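Local atomic coordinates of periplasmic His/Glu/Gln/Arg/opine family-binding protein (Silicibacter pomeroyi, PDB entry 3I6V), a protein that binds lysine and probably serves as the periplasmic solute-binding component of an ABC transporter for amino acids. Residues Leu34-Leu44 / Leu191-Met202. Sequence-based numbering, arbitrary orientation.
Sequences LGDELCKRAGL and LRGKFDAAITSM
L38 and M202 interlock as mutual knobs into holes where helices 34-42 and 191-202 cross at 106°. L38 enters among F195, A198, I199 and M202; its CD2 lies 3.5 Å from M202 SD and touches A198 CB and I199 CG1. M202 fits among L34, E37, L38 and R41, and a bend at chi3 (58°) brings its CE within 3.8 Å of L34 CD1. The F195 ring meets L38 CB at its edge, and C39 SG lies 3.9 Å from F195 CZ, an edge-on sulfur-aromatic contact; L44 CD1 packs against L191 CD1. Toward the C-terminal end of 191-202, M202 CG lies over one face of the R41 guanidinium. In that group's plane, R41 NH1 donates to S201 OG (2.9 Å, 143°), which donates to A198 O. An in-plane salt bridge from R41 NE to E37 OE2 (2.8 Å) probably helps fix the group's rotation. A methionine in place of R41 would probably leave E37 without its cationic mate and uncouple S201 from helix 34-42. R41 NH2 also pairs with D205. Helix 207-216 packs against L34, R41 and M202; strand 7-11 lies against C39 and F195, strand 180-184 against L38 and F195, within one lobe of the two-lobed periplasmic binding protein fold.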
ATOM      1  N   LEU A  34      -4.452 -12.372  -3.033  1.00 25.86           N
ATOM      2  CA  LEU A  34      -3.109 -12.636  -3.550  1.00 25.75           C
ATOM      3  C   LEU A  34      -2.321 -13.500  -2.580  1.00 25.22           C
ATOM      4  O   LEU A  34      -1.790 -14.539  -2.960  1.00 26.66           O
ATOM      5  CB  LEU A  34      -2.367 -11.323  -3.839  1.00 25.10           C
ATOM      6  CG  LEU A  34      -0.896 -11.509  -4.260  1.00 24.94           C
ATOM      7  CD1 LEU A  34      -0.809 -12.205  -5.645  1.00 21.99           C
ATOM      8  CD2 LEU A  34      -0.239 -10.164  -4.288  1.00 22.20           C
ATOM      9  N   GLY A  35      -2.267 -13.086  -1.321  1.00 25.25           N
ATOM     10  CA  GLY A  35      -1.511 -13.788  -0.310  1.00 25.59           C
ATOM     11  C   GLY A  35      -1.920 -15.256  -0.178  1.00 27.07           C
ATOM     12  O   GLY A  35      -1.050 -16.152  -0.083  1.00 25.61           O
ATOM     13  N   ASP A  36      -3.239 -15.505  -0.154  1.00 26.80           N
ATOM     14  CA  ASP A  36      -3.739 -16.885  -0.097  1.00 28.32           C
ATOM     15  C   ASP A  36      -3.297 -17.682  -1.307  1.00 28.53           C
ATOM     16  O   ASP A  36      -2.898 -18.848  -1.171  1.00 30.06           O
ATOM     17  CB  ASP A  36      -5.280 -16.934  -0.013  1.00 28.26           C
ATOM     18  CG  ASP A  36      -5.817 -16.456   1.331  1.00 29.73           C
ATOM     19  OD1 ASP A  36      -5.056 -16.411   2.347  1.00 29.54           O
ATOM     20  OD2 ASP A  36      -7.031 -16.169   1.375  1.00 31.19           O
ATOM     21  N   GLU A  37      -3.383 -17.087  -2.492  1.00 29.22           N
ATOM     22  CA  GLU A  37      -2.993 -17.819  -3.703  1.00 29.81           C
ATOM     23  C   GLU A  37      -1.462 -18.054  -3.759  1.00 29.79           C
ATOM     24  O   GLU A  37      -0.989 -19.112  -4.208  1.00 28.03           O
ATOM     25  CB  GLU A  37      -3.477 -17.111  -4.958  1.00 30.27           C
ATOM     26  CG  GLU A  37      -3.052 -17.791  -6.272  1.00 32.00           C
ATOM     27  CD  GLU A  37      -3.678 -19.192  -6.454  1.00 35.13           C
ATOM     28  OE1 GLU A  37      -4.629 -19.546  -5.729  1.00 33.58           O
ATOM     29  OE2 GLU A  37      -3.206 -19.945  -7.322  1.00 34.71           O
ATOM     30  N   LEU A  38      -0.687 -17.079  -3.278  1.00 29.02           N
ATOM     31  CA  LEU A  38       0.769 -17.283  -3.215  1.00 28.22           C
ATOM     32  C   LEU A  38       1.124 -18.426  -2.279  1.00 28.64           C
ATOM     33  O   LEU A  38       1.958 -19.263  -2.625  1.00 28.15           O
ATOM     34  CB  LEU A  38       1.533 -16.009  -2.816  1.00 26.96           C
ATOM     35  CG  LEU A  38       1.458 -14.872  -3.818  1.00 27.20           C
ATOM     36  CD1 LEU A  38       2.118 -13.612  -3.177  1.00 27.50           C
ATOM     37  CD2 LEU A  38       2.154 -15.237  -5.136  1.00 27.03           C
ATOM     38  N   CYS A  39       0.525 -18.454  -1.092  1.00 28.82           N
ATOM     39  CA  CYS A  39       0.807 -19.503  -0.146  1.00 30.37           C
ATOM     40  C   CYS A  39       0.380 -20.872  -0.689  1.00 31.58           C
ATOM     41  O   CYS A  39       1.036 -21.872  -0.429  1.00 31.61           O
ATOM     42  CB  CYS A  39       0.101 -19.251   1.178  1.00 30.12           C
ATOM     43  SG  CYS A  39       0.859 -17.950   2.193  1.00 30.66           S
ATOM     44  N   LYS A  40      -0.747 -20.916  -1.389  1.00 32.39           N
ATOM     45  CA  LYS A  40      -1.208 -22.166  -1.981  1.00 34.27           C
ATOM     46  C   LYS A  40      -0.160 -22.676  -2.986  1.00 34.33           C
ATOM     47  O   LYS A  40       0.186 -23.848  -2.975  1.00 35.04           O
ATOM     48  CB  LYS A  40      -2.556 -21.971  -2.666  1.00 34.72           C
ATOM     49  CG  LYS A  40      -3.109 -23.240  -3.330  1.00 37.02           C
ATOM     50  CD  LYS A  40      -4.390 -22.930  -4.086  1.00 40.26           C
ATOM     51  CE  LYS A  40      -5.154 -24.238  -4.425  1.00 42.21           C
ATOM     52  NZ  LYS A  40      -6.216 -23.909  -5.386  1.00 43.37           N
ATOM     53  N   ARG A  41       0.354 -21.779  -3.821  1.00 34.23           N
ATOM     54  CA  ARG A  41       1.304 -22.156  -4.848  1.00 34.34           C
ATOM     55  C   ARG A  41       2.688 -22.504  -4.291  1.00 34.69           C
ATOM     56  O   ARG A  41       3.406 -23.285  -4.900  1.00 35.26           O
ATOM     57  CB  ARG A  41       1.418 -21.062  -5.890  1.00 34.31           C
ATOM     58  CG  ARG A  41       0.288 -21.052  -6.873  1.00 33.99           C
ATOM     59  CD  ARG A  41       0.347 -19.786  -7.641  1.00 32.70           C
ATOM     60  NE  ARG A  41      -0.745 -19.642  -8.591  1.00 33.86           N
ATOM     61  CZ  ARG A  41      -0.601 -19.498  -9.906  1.00 35.45           C
ATOM     62  NH1 ARG A  41       0.603 -19.500 -10.460  1.00 35.53           N
ATOM     63  NH2 ARG A  41      -1.678 -19.364 -10.680  1.00 36.52           N
ATOM     64  N   ALA A  42       3.028 -21.949  -3.131  1.00 34.04           N
ATOM     65  CA  ALA A  42       4.296 -22.217  -2.443  1.00 34.43           C
ATOM     66  C   ALA A  42       4.229 -23.447  -1.555  1.00 34.35           C
ATOM     67  O   ALA A  42       5.251 -23.884  -1.031  1.00 34.44           O
ATOM     68  CB  ALA A  42       4.716 -20.988  -1.588  1.00 33.84           C
ATOM     69  N   GLY A  43       3.025 -24.003  -1.396  1.00 33.81           N
ATOM     70  CA  GLY A  43       2.786 -25.123  -0.492  1.00 33.20           C
ATOM     71  C   GLY A  43       2.836 -24.740   0.978  1.00 33.31           C
ATOM     72  O   GLY A  43       3.252 -25.530   1.812  1.00 33.00           O
ATOM     73  N   LEU A  44       2.403 -23.526   1.311  1.00 33.17           N
ATOM     74  CA  LEU A  44       2.448 -23.067   2.694  1.00 33.36           C
ATOM     75  C   LEU A  44       1.029 -22.871   3.231  1.00 33.55           C
ATOM     76  O   LEU A  44       0.134 -22.520   2.496  1.00 32.98           O
ATOM     77  CB  LEU A  44       3.229 -21.741   2.774  1.00 33.39           C
ATOM     78  CG  LEU A  44       4.689 -21.804   2.267  1.00 33.16           C
ATOM     79  CD1 LEU A  44       5.150 -20.422   1.928  1.00 31.67           C
ATOM     80  CD2 LEU A  44       5.580 -22.425   3.331  1.00 33.33           C
ATOM     81  N   LEU A 191      12.279 -18.510   2.699  1.00 23.74           N
ATOM     82  CA  LEU A 191      10.847 -18.112   2.565  1.00 23.02           C
ATOM     83  C   LEU A 191      10.610 -17.063   1.472  1.00 22.76           C
ATOM     84  O   LEU A 191       9.629 -17.139   0.701  1.00 22.48           O
ATOM     85  CB  LEU A 191      10.319 -17.615   3.906  1.00 22.17           C
ATOM     86  CG  LEU A 191       8.805 -17.304   3.984  1.00 23.46           C
ATOM     87  CD1 LEU A 191       7.975 -18.538   3.608  1.00 25.11           C
ATOM     88  CD2 LEU A 191       8.479 -16.861   5.405  1.00 25.27           C
ATOM     89  N   ARG A 192      11.522 -16.081   1.376  1.00 22.30           N
ATOM     90  CA  ARG A 192      11.400 -15.026   0.375  1.00 21.54           C
ATOM     91  C   ARG A 192      11.499 -15.640  -1.010  1.00 22.51           C
ATOM     92  O   ARG A 192      10.760 -15.243  -1.918  1.00 23.09           O
ATOM     93  CB  ARG A 192      12.483 -13.938   0.586  1.00 21.93           C
ATOM     94  CG  ARG A 192      12.552 -12.845  -0.514  1.00 19.00           C
ATOM     95  CD  ARG A 192      13.406 -11.620  -0.047  1.00 17.67           C
ATOM     96  NE  ARG A 192      14.776 -12.060   0.322  1.00 20.05           N
ATOM     97  CZ  ARG A 192      15.739 -12.331  -0.558  1.00 21.67           C
ATOM     98  NH1 ARG A 192      15.501 -12.237  -1.856  1.00 22.03           N
ATOM     99  NH2 ARG A 192      16.940 -12.733  -0.138  1.00 22.57           N
ATOM    100  N   GLY A 193      12.409 -16.609  -1.171  1.00 23.02           N
ATOM    101  CA  GLY A 193      12.565 -17.323  -2.435  1.00 23.56           C
ATOM    102  C   GLY A 193      11.287 -18.088  -2.838  1.00 23.76           C
ATOM    103  O   GLY A 193      10.922 -18.082  -3.998  1.00 24.80           O
ATOM    104  N   LYS A 194      10.614 -18.727  -1.883  1.00 24.11           N
ATOM    105  CA  LYS A 194       9.308 -19.394  -2.140  1.00 24.87           C
ATOM    106  C   LYS A 194       8.252 -18.413  -2.632  1.00 24.64           C
ATOM    107  O   LYS A 194       7.546 -18.658  -3.632  1.00 24.00           O
ATOM    108  CB  LYS A 194       8.804 -20.130  -0.886  1.00 25.15           C
ATOM    109  CG  LYS A 194       9.511 -21.454  -0.640  1.00 27.40           C
ATOM    110  CD  LYS A 194       9.304 -21.937   0.804  1.00 28.49           C
ATOM    111  CE  LYS A 194      10.019 -23.274   1.004  1.00 33.26           C
ATOM    112  NZ  LYS A 194       9.547 -23.925   2.232  1.00 35.85           N
ATOM    113  N   PHE A 195       8.180 -17.254  -1.978  1.00 24.52           N
ATOM    114  CA  PHE A 195       7.256 -16.250  -2.432  1.00 23.62           C
ATOM    115  C   PHE A 195       7.627 -15.710  -3.778  1.00 23.84           C
ATOM    116  O   PHE A 195       6.740 -15.466  -4.586  1.00 23.54           O
ATOM    117  CB  PHE A 195       7.049 -15.145  -1.404  1.00 24.10           C
ATOM    118  CG  PHE A 195       6.134 -15.553  -0.310  1.00 24.52           C
ATOM    119  CD1 PHE A 195       6.620 -15.774   0.962  1.00 24.62           C
ATOM    120  CD2 PHE A 195       4.774 -15.778  -0.582  1.00 24.35           C
ATOM    121  CE1 PHE A 195       5.748 -16.188   2.002  1.00 27.46           C
ATOM    122  CE2 PHE A 195       3.910 -16.176   0.423  1.00 24.18           C
ATOM    123  CZ  PHE A 195       4.394 -16.373   1.719  1.00 25.50           C
ATOM    124  N   ASP A 196       8.927 -15.509  -4.017  1.00 24.06           N
ATOM    125  CA  ASP A 196       9.351 -15.015  -5.323  1.00 24.95           C
ATOM    126  C   ASP A 196       8.979 -15.985  -6.458  1.00 24.99           C
ATOM    127  O   ASP A 196       8.510 -15.562  -7.520  1.00 24.28           O
ATOM    128  CB  ASP A 196      10.855 -14.680  -5.336  1.00 25.56           C
ATOM    129  CG  ASP A 196      11.126 -13.177  -5.101  1.00 28.47           C
ATOM    130  OD1 ASP A 196      12.139 -12.854  -4.441  1.00 30.44           O
ATOM    131  OD2 ASP A 196      10.334 -12.331  -5.581  1.00 27.51           O
ATOM    132  N   ALA A 197       9.230 -17.271  -6.221  1.00 25.66           N
ATOM    133  CA  ALA A 197       8.897 -18.297  -7.198  1.00 26.98           C
ATOM    134  C   ALA A 197       7.374 -18.327  -7.421  1.00 26.70           C
ATOM    135  O   ALA A 197       6.929 -18.436  -8.546  1.00 27.25           O
ATOM    136  CB  ALA A 197       9.427 -19.671  -6.750  1.00 26.79           C
ATOM    137  N   ALA A 198       6.574 -18.174  -6.365  1.00 26.37           N
ATOM    138  CA  ALA A 198       5.107 -18.098  -6.552  1.00 25.25           C
ATOM    139  C   ALA A 198       4.644 -16.866  -7.336  1.00 25.22           C
ATOM    140  O   ALA A 198       3.791 -16.959  -8.247  1.00 25.21           O
ATOM    141  CB  ALA A 198       4.379 -18.224  -5.191  1.00 25.09           C
ATOM    142  N   ILE A 199       5.216 -15.701  -7.029  1.00 23.87           N
ATOM    143  CA  ILE A 199       4.883 -14.493  -7.768  1.00 24.16           C
ATOM    144  C   ILE A 199       5.229 -14.632  -9.267  1.00 25.27           C
ATOM    145  O   ILE A 199       4.429 -14.258 -10.130  1.00 25.24           O
ATOM    146  CB  ILE A 199       5.569 -13.231  -7.164  1.00 23.34           C
ATOM    147  CG1 ILE A 199       5.025 -12.952  -5.756  1.00 25.12           C
ATOM    148  CG2 ILE A 199       5.355 -12.016  -8.072  1.00 22.98           C
ATOM    149  CD1 ILE A 199       5.887 -11.992  -4.916  1.00 26.52           C
ATOM    150  N   THR A 200       6.435 -15.127  -9.566  1.00 26.69           N
ATOM    151  CA  THR A 200       6.865 -15.309 -10.954  1.00 27.83           C
ATOM    152  C   THR A 200       5.878 -16.207 -11.746  1.00 28.34           C
ATOM    153  O   THR A 200       5.470 -15.848 -12.838  1.00 28.39           O
ATOM    154  CB  THR A 200       8.293 -15.879 -11.005  1.00 28.14           C
ATOM    155  OG1 THR A 200       9.185 -14.889 -10.499  1.00 27.87           O
ATOM    156  CG2 THR A 200       8.711 -16.244 -12.463  1.00 28.83           C
ATOM    157  N   SER A 201       5.496 -17.331 -11.161  1.00 29.74           N
ATOM    158  CA  SER A 201       4.473 -18.237 -11.738  1.00 31.84           C
ATOM    159  C   SER A 201       3.133 -17.528 -12.037  1.00 32.72           C
ATOM    160  O   SER A 201       2.511 -17.793 -13.071  1.00 33.64           O
ATOM    161  CB  SER A 201       4.264 -19.451 -10.821  1.00 31.88           C
ATOM    162  OG  SER A 201       3.360 -19.142  -9.738  1.00 34.21           O
ATOM    163  N   MET A 202       2.703 -16.595 -11.181  1.00 32.14           N
ATOM    164  CA  MET A 202       1.446 -15.859 -11.441  1.00 31.30           C
ATOM    165  C   MET A 202       1.613 -14.809 -12.543  1.00 31.70           C
ATOM    166  O   MET A 202       0.641 -14.449 -13.248  1.00 31.54           O
ATOM    167  CB  MET A 202       0.905 -15.195 -10.159  1.00 31.03           C
ATOM    168  CG  MET A 202       0.478 -16.173  -9.067  1.00 29.31           C
ATOM    169  SD  MET A 202      -0.320 -15.421  -7.620  1.00 18.68           S
ATOM    170  CE  MET A 202      -1.652 -14.632  -8.434  1.00 25.52           C
TER